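Local coordinates for protein gamma-glutamyl cyclotransferase (Homo sapiens, PDB 3CRY) that catalyses the release of 5-oxoproline from gamma-glutamyl dipeptides, works as a homodimer and may contribute to glutathione homeostasis, at residues 38-44 with 80-86. The protein carries 1 engineered substitution. Sequence-based numbering, arbitrary orientation.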
# COMPACT_ATOMS: atom_id res chain seq x y z
N ALA A 38 16.48 13.99 9.02
CA ALA A 38 15.87 12.81 9.66
C ALA A 38 16.57 12.52 10.99
O ALA A 38 17.80 12.56 11.08
CB ALA A 38 15.96 11.59 8.75
N ALA A 39 15.78 12.23 12.02
CA ALA A 39 16.33 11.90 13.33
C ALA A 39 15.85 10.52 13.78
O ALA A 39 14.66 10.19 13.64
CB ALA A 39 15.92 12.95 14.34
N PHE A 40 16.77 9.72 14.31
CA PHE A 40 16.40 8.42 14.89
C PHE A 40 15.34 8.61 15.97
O PHE A 40 15.49 9.45 16.86
CB PHE A 40 17.62 7.71 15.50
CG PHE A 40 17.28 6.39 16.17
CD1 PHE A 40 17.20 5.21 15.42
CD2 PHE A 40 17.01 6.33 17.55
CE1 PHE A 40 16.87 3.99 16.05
CE2 PHE A 40 16.68 5.11 18.18
CZ PHE A 40 16.60 3.94 17.41
N PHE A 41 14.27 7.81 15.88
CA PHE A 41 13.17 7.84 16.86
C PHE A 41 13.11 6.57 17.69
O PHE A 41 13.15 6.64 18.92
CB PHE A 41 11.85 8.13 16.15
CG PHE A 41 10.68 8.38 17.08
CD1 PHE A 41 10.51 9.63 17.68
CD2 PHE A 41 9.72 7.40 17.29
CE1 PHE A 41 9.42 9.88 18.52
CE2 PHE A 41 8.62 7.63 18.14
CZ PHE A 41 8.47 8.88 18.75
N CYS A 42 13.01 5.40 17.04
CA CYS A 42 13.07 4.12 17.78
C CYS A 42 13.16 2.94 16.81
O CYS A 42 12.95 3.11 15.61
CB CYS A 42 11.83 3.95 18.65
SG CYS A 42 10.28 3.72 17.76
N VAL A 43 13.49 1.77 17.37
CA VAL A 43 13.40 0.49 16.67
C VAL A 43 11.98 -0.04 16.87
O VAL A 43 11.41 0.14 17.94
CB VAL A 43 14.41 -0.51 17.27
CG1 VAL A 43 14.25 -1.89 16.63
CG2 VAL A 43 15.84 -0.00 17.06
N ALA A 44 11.43 -0.65 15.84
CA ALA A 44 10.05 -1.16 15.94
C ALA A 44 9.80 -2.39 15.07
O ALA A 44 10.51 -2.62 14.08
CB ALA A 44 9.04 -0.05 15.64
N TRP A 80 11.33 -6.17 11.19
CA TRP A 80 11.86 -5.14 12.09
C TRP A 80 12.44 -3.99 11.28
O TRP A 80 13.01 -4.20 10.20
CB TRP A 80 12.94 -5.72 13.00
CG TRP A 80 12.37 -6.54 14.14
CD1 TRP A 80 12.08 -7.88 14.13
CD2 TRP A 80 12.04 -6.07 15.45
NE1 TRP A 80 11.60 -8.27 15.36
CE2 TRP A 80 11.56 -7.17 16.19
CE3 TRP A 80 12.11 -4.81 16.07
CZ2 TRP A 80 11.15 -7.06 17.52
CZ3 TRP A 80 11.69 -4.70 17.42
CH2 TRP A 80 11.23 -5.83 18.11
N GLY A 81 12.35 -2.78 11.82
CA GLY A 81 12.90 -1.64 11.13
C GLY A 81 13.19 -0.50 12.09
O GLY A 81 13.09 -0.64 13.31
N VAL A 82 13.54 0.64 11.50
CA VAL A 82 13.88 1.86 12.24
C VAL A 82 12.81 2.90 11.93
O VAL A 82 12.48 3.14 10.76
CB VAL A 82 15.26 2.45 11.82
CG1 VAL A 82 15.45 3.90 12.38
CG2 VAL A 82 16.39 1.52 12.30
N VAL A 83 12.28 3.51 13.00
CA VAL A 83 11.37 4.65 12.88
C VAL A 83 12.20 5.93 12.92
O VAL A 83 12.95 6.18 13.90
CB VAL A 83 10.27 4.64 13.97
CG1 VAL A 83 9.38 5.85 13.81
CG2 VAL A 83 9.42 3.33 13.88
N TRP A 84 12.05 6.74 11.87
CA TRP A 84 12.68 8.06 11.76
C TRP A 84 11.67 9.18 11.96
O TRP A 84 10.56 9.13 11.42
CB TRP A 84 13.32 8.24 10.37
CG TRP A 84 14.42 7.25 10.06
CD1 TRP A 84 14.31 6.10 9.34
CD2 TRP A 84 15.80 7.33 10.48
NE1 TRP A 84 15.52 5.45 9.28
CE2 TRP A 84 16.45 6.18 9.97
CE3 TRP A 84 16.54 8.28 11.22
CZ2 TRP A 84 17.84 5.94 10.19
CZ3 TRP A 84 17.91 8.03 11.44
CH2 TRP A 84 18.54 6.86 10.93
N LYS A 85 12.06 10.21 12.71
CA LYS A 85 11.23 11.41 12.83
C LYS A 85 11.69 12.43 11.80
O LYS A 85 12.88 12.78 11.74
CB LYS A 85 11.35 12.01 14.23
CG LYS A 85 10.39 13.17 14.51
CD LYS A 85 10.62 13.64 15.94
CE LYS A 85 9.45 14.42 16.48
NZ LYS A 85 9.86 15.08 17.76
N MET A 86 10.75 12.90 10.99
CA MET A 86 11.05 13.84 9.91
C MET A 86 10.08 15.02 9.91
O MET A 86 8.96 14.91 10.43
CB MET A 86 10.98 13.09 8.57
CG MET A 86 12.14 12.10 8.39
SD MET A 86 12.00 11.09 6.90
CE MET A 86 12.36 12.32 5.67
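Val-83 sits at the apolar centre with Phe-41, Cys-42 and Ala-44 of 38-44 around its branched side chain. Val-83 CG1 lies 3.8 Å from Phe-41 CD2, the two side chains running side by side; Val-83 CG2 meets Ala-44 CB, and Cys-42 SG packs against Val-83 CB. On the other face of the sheet, CG1 of Val-82 comes within 3.7 Å of CD1 in the Phe-40 ring, and the same methyl rests over one face of the Trp-84 indole, toward its rim. With CG anti to the carbonyl carbon (chi1 -62°) and the indole turned nearly crosswise to the CA-CB bond, Trp-84 sets CE3 3.4 Å from Phe-40 N. Trp-80, at the far end, reaches back in the same way: its CE3 is 3.7 Å from CG1 of Val-43 and also lies against Ala-44 O. A serine in place of Trp-80 would probably leave CG1 of Val-43 without its aromatic neighbour and open a gap beside the Ala-44 carbonyl.

The backbones pair antiparallel, interrupted by a classic beta bulge. Val-83 O accepts from both Phe-41 N (2.9 Å) and Cys-42 N (3.2 Å), the first in the carbonyl plane, the second tilted 18° from it. In return Val-83 N gives a 2.7 Å bond to Cys-42 O. Ala-39 with Lys-85 and Ala-44 with Gly-81 are hydrogen-bonded pairs, each with two backbone bonds, on either side of the bulge, and the extended Lys-85 chain leads away from the partner strand.

These are adjacent inner strands of a five-stranded antiparallel sheet. Strand 16-21, which carries substrate-site residues inferred for this enzyme, pairs with the other edge of 80-86 through Ala-21, Tyr-19 and Phe-17. Ile-120 and Cys-122 of strand 119-126 pack on the Val-83 side, while helix 28-34 lies against Ala-38 and Trp-84, whose NE1 bonds to Asn-25 O.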